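Local coordinates for protein Pex (PDB 2E1N) that modifies the cyanobacterial circadian clock as a period extender and probably binds DNA through a PadR-like winged-helix domain, at residues Y19-Q23 against D24-H28; C37-L40 against A41-H45; K76-D80 against E81-S85. One frame throughout, in Å; residues are numbered along the deposited sequence.

Contact 1. Residues Y19-Q23 against D24-H28; sequences YRFFQ and DPPPH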
loop_
_atom_site.group_PDB
_atom_site.type_symbol
_atom_site.label_atom_id
_atom_site.label_comp_id
_atom_site.label_asym_id
_atom_site.label_seq_id
_atom_site.Cartn_x
_atom_site.Cartn_y
_atom_site.Cartn_z
ATOM N N TYR B 19 -6.902 -15.586 -4.834
ATOM C CA TYR B 19 -7.418 -15.682 -3.449
ATOM C C TYR B 19 -6.293 -15.587 -2.412
ATOM O O TYR B 19 -6.431 -14.903 -1.398
ATOM C CB TYR B 19 -8.250 -16.956 -3.251
ATOM C CG TYR B 19 -9.626 -16.849 -3.865
ATOM C CD1 TYR B 19 -9.844 -17.176 -5.198
ATOM C CD2 TYR B 19 -10.705 -16.385 -3.114
ATOM C CE1 TYR B 19 -11.093 -17.067 -5.761
ATOM C CE2 TYR B 19 -11.969 -16.267 -3.672
ATOM C CZ TYR B 19 -12.151 -16.604 -4.997
ATOM O OH TYR B 19 -13.392 -16.474 -5.542
ATOM N N ARG B 20 -5.182 -16.263 -2.686
ATOM C CA ARG B 20 -3.991 -16.209 -1.840
ATOM C C ARG B 20 -3.453 -14.795 -1.687
ATOM O O ARG B 20 -3.016 -14.412 -0.605
ATOM C CB ARG B 20 -2.905 -17.074 -2.445
ATOM C CG ARG B 20 -1.717 -17.358 -1.540
ATOM C CD ARG B 20 -0.995 -18.623 -2.043
ATOM N NE ARG B 20 -0.617 -18.481 -3.455
ATOM C CZ ARG B 20 -0.135 -19.456 -4.224
ATOM N NH1 ARG B 20 0.034 -20.689 -3.750
ATOM N NH2 ARG B 20 0.176 -19.186 -5.488
ATOM N N PHE B 21 -3.460 -14.023 -2.778
ATOM C CA PHE B 21 -3.097 -12.609 -2.695
ATOM C C PHE B 21 -4.010 -11.873 -1.721
ATOM O O PHE B 21 -3.543 -11.063 -0.902
ATOM C CB PHE B 21 -3.160 -11.911 -4.060
ATOM C CG PHE B 21 -2.763 -10.456 -4.011
ATOM C CD1 PHE B 21 -1.448 -10.073 -4.209
ATOM C CD2 PHE B 21 -3.708 -9.472 -3.743
ATOM C CE1 PHE B 21 -1.079 -8.727 -4.161
ATOM C CE2 PHE B 21 -3.348 -8.123 -3.665
ATOM C CZ PHE B 21 -2.019 -7.754 -3.889
ATOM N N PHE B 22 -5.312 -12.124 -1.808
ATOM C CA PHE B 22 -6.239 -11.352 -0.977
ATOM C C PHE B 22 -6.210 -11.823 0.472
ATOM O O PHE B 22 -6.537 -11.063 1.378
ATOM C CB PHE B 22 -7.664 -11.395 -1.538
ATOM C CG PHE B 22 -7.859 -10.498 -2.701
ATOM C CD1 PHE B 22 -7.679 -10.963 -3.987
ATOM C CD2 PHE B 22 -8.186 -9.167 -2.516
ATOM C CE1 PHE B 22 -7.849 -10.120 -5.080
ATOM C CE2 PHE B 22 -8.358 -8.326 -3.595
ATOM C CZ PHE B 22 -8.197 -8.816 -4.886
ATOM N N GLN B 23 -5.837 -13.075 0.685
ATOM C CA GLN B 23 -5.773 -13.622 2.033
ATOM C C GLN B 23 -4.554 -13.066 2.755
ATOM O O GLN B 23 -4.642 -12.664 3.923
ATOM C CB GLN B 23 -5.653 -15.135 1.986
ATOM C CG GLN B 23 -5.560 -15.797 3.371
ATOM C CD GLN B 23 -4.953 -17.189 3.314
ATOM O OE1 GLN B 23 -4.833 -17.785 2.235
ATOM N NE2 GLN B 23 -4.576 -17.728 4.491
ATOM N N ASP B 24 -3.422 -13.064 2.057
ATOM C CA ASP B 24 -2.113 -12.687 2.643
ATOM C C ASP B 24 -1.285 -11.939 1.635
ATOM O O ASP B 24 -0.384 -12.542 1.068
ATOM C CB ASP B 24 -1.296 -13.956 2.922
ATOM C CG ASP B 24 -1.713 -14.682 4.164
ATOM O OD1 ASP B 24 -1.197 -14.305 5.250
ATOM O OD2 ASP B 24 -2.496 -15.665 4.037
ATOM N N PRO B 25 -1.589 -10.663 1.359
ATOM C CA PRO B 25 -0.735 -9.958 0.373
ATOM C C PRO B 25 0.685 -9.726 0.888
ATOM O O PRO B 25 0.921 -9.830 2.101
ATOM C CB PRO B 25 -1.480 -8.629 0.130
ATOM C CG PRO B 25 -2.370 -8.475 1.301
ATOM C CD PRO B 25 -2.693 -9.828 1.842
ATOM N N PRO B 26 1.638 -9.428 -0.010
ATOM C CA PRO B 26 2.947 -9.080 0.500
ATOM C C PRO B 26 2.825 -7.843 1.391
ATOM O O PRO B 26 1.995 -6.961 1.109
ATOM C CB PRO B 26 3.763 -8.781 -0.770
ATOM C CG PRO B 26 3.038 -9.413 -1.866
ATOM C CD PRO B 26 1.594 -9.426 -1.480
ATOM N N PRO B 27 3.625 -7.769 2.470
ATOM C CA PRO B 27 3.538 -6.598 3.326
ATOM C C PRO B 27 4.113 -5.364 2.655
ATOM O O PRO B 27 4.865 -5.462 1.684
ATOM C CB PRO B 27 4.385 -6.974 4.545
ATOM C CG PRO B 27 5.314 -7.985 4.058
ATOM C CD PRO B 27 4.626 -8.729 2.949
ATOM N N HIS B 28 3.754 -4.210 3.196
ATOM C CA HIS B 28 4.239 -2.943 2.751
ATOM C C HIS B 28 5.343 -2.459 3.667
ATOM O O HIS B 28 5.156 -2.410 4.886
ATOM C CB HIS B 28 3.111 -1.917 2.752
ATOM C CG HIS B 28 2.147 -2.088 1.609
ATOM N ND1 HIS B 28 0.789 -1.920 1.747
ATOM C CD2 HIS B 28 2.356 -2.415 0.309
ATOM C CE1 HIS B 28 0.198 -2.131 0.580
ATOM N NE2 HIS B 28 1.127 -2.431 -0.311
#

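Contact 2. Residues C37-L40 against A41-H45; sequences CYVL and AVLRH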
loop_
_atom_site.group_PDB
_atom_site.type_symbol
_atom_site.label_atom_id
_atom_site.label_comp_id
_atom_site.label_asym_id
_atom_site.label_seq_id
_atom_site.Cartn_x
_atom_site.Cartn_y
_atom_site.Cartn_z
ATOM N N CYS B 37 6.466 8.300 12.384
ATOM C CA CYS B 37 5.276 8.244 13.262
ATOM C C CYS B 37 5.178 6.935 14.044
ATOM O O CYS B 37 4.824 6.939 15.233
ATOM C CB CYS B 37 4.040 8.480 12.428
ATOM S SG CYS B 37 4.138 10.116 11.637
ATOM N N TYR B 38 5.490 5.813 13.388
ATOM C CA TYR B 38 5.543 4.504 14.079
ATOM C C TYR B 38 6.583 4.509 15.222
ATOM O O TYR B 38 6.316 4.122 16.355
ATOM C CB TYR B 38 5.861 3.373 13.074
ATOM C CG TYR B 38 6.359 2.111 13.777
ATOM C CD1 TYR B 38 5.518 1.373 14.616
ATOM C CD2 TYR B 38 7.659 1.682 13.616
ATOM C CE1 TYR B 38 6.005 0.243 15.304
ATOM C CE2 TYR B 38 8.132 0.547 14.283
ATOM C CZ TYR B 38 7.291 -0.132 15.151
ATOM O OH TYR B 38 7.706 -1.236 15.848
ATOM N N VAL B 39 7.793 4.946 14.922
ATOM C CA VAL B 39 8.823 4.968 15.950
ATOM C C VAL B 39 8.372 5.806 17.120
ATOM O O VAL B 39 8.473 5.384 18.274
ATOM C CB VAL B 39 10.148 5.465 15.365
ATOM C CG1 VAL B 39 11.176 5.741 16.450
ATOM C CG2 VAL B 39 10.676 4.435 14.315
ATOM N N LEU B 40 7.815 6.975 16.858
ATOM C CA LEU B 40 7.335 7.807 17.947
ATOM C C LEU B 40 6.193 7.199 18.752
ATOM O O LEU B 40 6.172 7.326 19.984
ATOM C CB LEU B 40 7.000 9.209 17.437
ATOM C CG LEU B 40 8.231 10.066 17.042
ATOM C CD1 LEU B 40 7.748 11.430 16.522
ATOM C CD2 LEU B 40 9.305 10.237 18.186
ATOM N N ALA B 41 5.290 6.489 18.071
ATOM C CA ALA B 41 4.210 5.733 18.745
ATOM C C ALA B 41 4.794 4.722 19.756
ATOM O O ALA B 41 4.256 4.598 20.868
ATOM C CB ALA B 41 3.312 5.044 17.716
ATOM N N VAL B 42 5.878 4.043 19.390
ATOM C CA VAL B 42 6.564 3.113 20.290
ATOM C C VAL B 42 7.211 3.824 21.467
ATOM O O VAL B 42 6.997 3.453 22.623
ATOM C CB VAL B 42 7.601 2.244 19.535
ATOM C CG1 VAL B 42 8.373 1.329 20.509
ATOM C CG2 VAL B 42 6.905 1.424 18.446
ATOM N N LEU B 43 7.992 4.867 21.167
ATOM C CA LEU B 43 8.794 5.558 22.163
ATOM C C LEU B 43 7.956 6.331 23.186
ATOM O O LEU B 43 8.438 6.648 24.274
ATOM C CB LEU B 43 9.806 6.462 21.446
ATOM C CG LEU B 43 10.865 5.750 20.609
ATOM C CD1 LEU B 43 11.880 6.776 20.061
ATOM C CD2 LEU B 43 11.627 4.644 21.407
ATOM N N ARG B 44 6.703 6.646 22.844
ATOM C CA ARG B 44 5.795 7.252 23.809
ATOM C C ARG B 44 5.451 6.300 24.964
ATOM O O ARG B 44 5.021 6.782 26.018
ATOM C CB ARG B 44 4.526 7.767 23.140
ATOM C CG ARG B 44 4.810 9.009 22.297
ATOM C CD ARG B 44 3.569 9.515 21.579
ATOM N NE ARG B 44 2.459 9.682 22.496
ATOM C CZ ARG B 44 2.294 10.711 23.303
ATOM N NH1 ARG B 44 3.167 11.701 23.353
ATOM N NH2 ARG B 44 1.232 10.737 24.075
ATOM N N HIS B 45 5.606 4.988 24.764
ATOM C CA HIS B 45 5.390 3.998 25.825
ATOM C C HIS B 45 6.641 3.378 26.435
ATOM O O HIS B 45 6.607 2.949 27.578
ATOM C CB HIS B 45 4.548 2.859 25.287
ATOM C CG HIS B 45 3.370 3.315 24.491
ATOM N ND1 HIS B 45 3.104 2.843 23.220
ATOM C CD2 HIS B 45 2.410 4.233 24.766
ATOM C CE1 HIS B 45 2.014 3.431 22.759
ATOM N NE2 HIS B 45 1.576 4.279 23.675
#

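Contact 3. Residues K76-D80 against E81-S85; sequences KFLED and EQIIS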
loop_
_atom_site.group_PDB
_atom_site.type_symbol
_atom_site.label_atom_id
_atom_site.label_comp_id
_atom_site.label_asym_id
_atom_site.label_seq_id
_atom_site.Cartn_x
_atom_site.Cartn_y
_atom_site.Cartn_z
ATOM N N LYS B 76 17.618 9.417 12.391
ATOM C CA LYS B 76 18.451 10.578 12.190
ATOM C C LYS B 76 17.615 11.855 12.151
ATOM O O LYS B 76 18.013 12.864 12.730
ATOM C CB LYS B 76 19.254 10.438 10.913
ATOM C CG LYS B 76 20.274 11.532 10.742
ATOM C CD LYS B 76 20.891 11.509 9.351
ATOM C CE LYS B 76 22.312 12.087 9.377
ATOM N NZ LYS B 76 22.991 12.044 8.048
ATOM N N PHE B 77 16.478 11.837 11.459
ATOM C CA PHE B 77 15.572 12.984 11.398
ATOM C C PHE B 77 15.143 13.391 12.790
ATOM O O PHE B 77 15.191 14.559 13.172
ATOM C CB PHE B 77 14.342 12.656 10.554
ATOM C CG PHE B 77 13.262 13.686 10.604
ATOM C CD1 PHE B 77 13.427 14.911 9.963
ATOM C CD2 PHE B 77 12.098 13.483 11.344
ATOM C CE1 PHE B 77 12.428 15.885 10.034
ATOM C CE2 PHE B 77 11.124 14.434 11.422
ATOM C CZ PHE B 77 11.283 15.659 10.749
ATOM N N LEU B 78 14.704 12.403 13.546
ATOM C CA LEU B 78 14.134 12.641 14.881
ATOM C C LEU B 78 15.199 13.118 15.835
ATOM O O LEU B 78 14.898 13.893 16.741
ATOM C CB LEU B 78 13.500 11.358 15.408
ATOM C CG LEU B 78 12.180 10.971 14.713
ATOM C CD1 LEU B 78 11.715 9.612 15.279
ATOM C CD2 LEU B 78 11.162 12.080 14.922
ATOM N N GLU B 79 16.446 12.678 15.646
ATOM C CA GLU B 79 17.537 13.199 16.495
ATOM C C GLU B 79 17.897 14.641 16.125
ATOM O O GLU B 79 18.072 15.532 16.986
ATOM C CB GLU B 79 18.797 12.343 16.342
ATOM C CG GLU B 79 18.731 11.002 16.930
ATOM C CD GLU B 79 20.050 10.262 16.725
ATOM O OE1 GLU B 79 20.678 9.917 17.744
ATOM O OE2 GLU B 79 20.469 10.079 15.555
ATOM N N ASP B 80 18.006 14.870 14.819
ATOM C CA ASP B 80 18.294 16.201 14.275
ATOM C C ASP B 80 17.247 17.268 14.655
ATOM O O ASP B 80 17.569 18.436 14.877
ATOM C CB ASP B 80 18.462 16.108 12.760
ATOM C CG ASP B 80 19.774 15.402 12.329
ATOM O OD1 ASP B 80 20.650 15.094 13.165
ATOM O OD2 ASP B 80 19.914 15.109 11.111
ATOM N N GLU B 81 15.998 16.863 14.740
ATOM C CA GLU B 81 14.916 17.714 15.168
ATOM C C GLU B 81 14.741 17.752 16.686
ATOM O O GLU B 81 13.838 18.410 17.164
ATOM C CB GLU B 81 13.620 17.229 14.506
ATOM C CG GLU B 81 13.617 17.362 12.974
ATOM C CD GLU B 81 13.638 18.787 12.485
ATOM O OE1 GLU B 81 13.993 18.986 11.321
ATOM O OE2 GLU B 81 13.323 19.726 13.245
ATOM N N GLN B 82 15.599 17.049 17.428
ATOM C CA GLN B 82 15.657 17.057 18.894
ATOM C C GLN B 82 14.439 16.450 19.531
ATOM O O GLN B 82 14.122 16.807 20.673
ATOM C CB GLN B 82 15.896 18.489 19.463
ATOM C CG GLN B 82 17.174 19.107 18.921
ATOM C CD GLN B 82 17.597 20.378 19.617
ATOM O OE1 GLN B 82 16.825 21.016 20.415
ATOM N NE2 GLN B 82 18.821 20.758 19.370
ATOM N N ILE B 83 13.763 15.534 18.828
ATOM C CA ILE B 83 12.594 14.875 19.400
ATOM C C ILE B 83 12.992 13.630 20.212
ATOM O O ILE B 83 12.338 13.289 21.262
ATOM C CB ILE B 83 11.626 14.486 18.289
ATOM C CG1 ILE B 83 11.227 15.721 17.525
ATOM C CG2 ILE B 83 10.339 13.794 18.879
ATOM C CD1 ILE B 83 10.294 15.446 16.355
ATOM N N ILE B 84 14.031 12.940 19.729
ATOM C CA ILE B 84 14.553 11.770 20.415
ATOM C C ILE B 84 16.001 11.966 20.736
ATOM O O ILE B 84 16.691 12.828 20.170
ATOM C CB ILE B 84 14.363 10.435 19.627
ATOM C CG1 ILE B 84 15.279 10.343 18.405
ATOM C CG2 ILE B 84 12.874 10.286 19.234
ATOM C CD1 ILE B 84 15.202 9.008 17.633
ATOM N N SER B 85 16.452 11.163 21.687
ATOM C CA SER B 85 17.837 11.084 22.040
ATOM C C SER B 85 18.249 9.635 22.217
ATOM O O SER B 85 17.394 8.749 22.340
ATOM C CB SER B 85 18.118 11.891 23.302
ATOM O OG SER B 85 17.350 11.418 24.388
#

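Contact 1. Residues Y19-Q23 against D24-H28
Phe-21 meets Pro-25 and Pro-26 where helix 15-23 ends and the chain straightens. Its CB starts off away from the prolines. With CG anti to the backbone N (chi1 -179°), the ring swings beside the carbonyl carbon and turns back to them. CE1 is 3.8 Å from Pro-26 CD, and CD1 lies a little farther from that atom. Across the ring, CD2 lies over one face of the Phe-22 ring. At the tip, CZ is 4.1 Å from Pro-25 CB. That same CB sits over the centre of one ring face, 4.2 Å from the centroid of the Phe-21 ring, a CH-pi contact. Each proline crosses the phenyl side chain at about a right angle. The last helical bond here runs from Asp-24 N to Arg-20 O at 3.0 Å. Asp-24 has already left helical geometry, and Pro-25 N has no hydrogen to give to Phe-21 O. Gln-23 and Asp-24 point the same way beside each other, with amide and carboxylate planes 62° apart. Phe-21 also packs on Ser-31 of the second subunit, and Phe-22 on Leu-34 of that subunit. Helix 15-23 thus passes through the prolines into strand 28-29, which pairs in parallel with strand 64-65.

Contact 2. Residues C37-L40 against A41-H45
Tyr-38 and Val-42 touch one turn apart on helix 32-43. The methyl CG2 of Val-42 reaches the ring obliquely and lies 3.5 Å from Tyr-38 CE1. It also lies near CZ and OH, so one methyl meets the CE1, CZ and OH end of the tyrosine. The tyrosine CG is anti to the backbone N (chi1 162°), which lays the ring along the helix toward the next turn. Val-39 and Leu-43 form the second pair. Their side chains run side by side in the same direction, and Val-39 CG1 is 3.8 Å from Leu-43 CD1. Arg-44 CG rests 3.2 Å from Leu-40 O.

Backbone bonds hold this spacing. Val-42 N gives to Tyr-38 O at 3.1 Å, and Leu-43 N to Val-39 O at 3.0 Å. Arg-44 N adds a bond to Leu-40 O.

Further out, Tyr-38 OH is hydrogen-bonded to Leu-53 O, which ties down the hydroxyl end. The Trp-118 ring meets the tyrosine ring with planes at about 60°. Arg-44 NH1 meets Ser-111 OG and makes a salt bridge with Asp-109. This part of helix 32-43 is buried near the middle of the chain. Helix 50-60 flanks Tyr-38 and Val-42, helix 68-80 flanks Val-39, helix 110-123 packs on Leu-40 and Ala-41, and strand 98-103 meets Leu-40 and Leu-43.

Contact 3. Residues K76-D80 against E81-S85
Glu-81 lies across Phe-77, with its CG over one ring face and offset toward the rim. This CH-pi contact puts Glu-81 CG 3.8 Å from the centroid of the Phe-77 ring. A bend at chi2 (-66°) brings Glu-81 OE1 near Phe-77 CE1, with the carboxylate plane 46° from the ring. Leu-78 faces two isoleucines and crosses both at a slant. Its CD2 meets Ile-83 CD1 at 3.8 Å, while its CB meets Ile-84 CG1 at 3.6 Å. Glu-79 adds its aliphatic CG against the same Ile-84 CG1. A Schellman motif ends the helix here, with Gln-82 at positive phi. Its two bonds are Ile-83 N to Leu-78 O, almost head-on at 2.9 Å, and Gln-82 N to Glu-79 O, from above the carbonyl plane. Ile-84 N is a second donor to Leu-78 O, at 3.3 Å and also from above the plane. The turn leads from helix 68-80 into strand 84-89, the first strand of the wing in a winged-helix fold. Replacing Ile-84 by an alanine would probably open a gap beside Leu-78 CB and leave Glu-79 CG without its apolar partner. Beyond the segments, the Phe-77 ring meets Phe-15 of the second subunit, with planes at about 75°.

Overall arrangement
Contact 2 is the core of the three, contact 3 is partly buried, and contact 1 lies on the surface. Contacts 2 and 3 touch: Leu-40 and Leu-43 pack on Ile-84, joining helix 32-43 to the turn between helix 68-80 and strand 84-89. Contact 1 stands apart, its centre 27 Å from that of contact 2, and across the chain's centre from contact 3. Contacts 1 and 3 both end a helix, one with prolines and one with a Schellman turn, and each uses a phenylalanine face. Contact 2 runs along helix 32-43 and is apolar packing, a tyrosine ring against a valine and a valine against a leucine. All three reach the second subunit, contact 2 through Cys-37 alone.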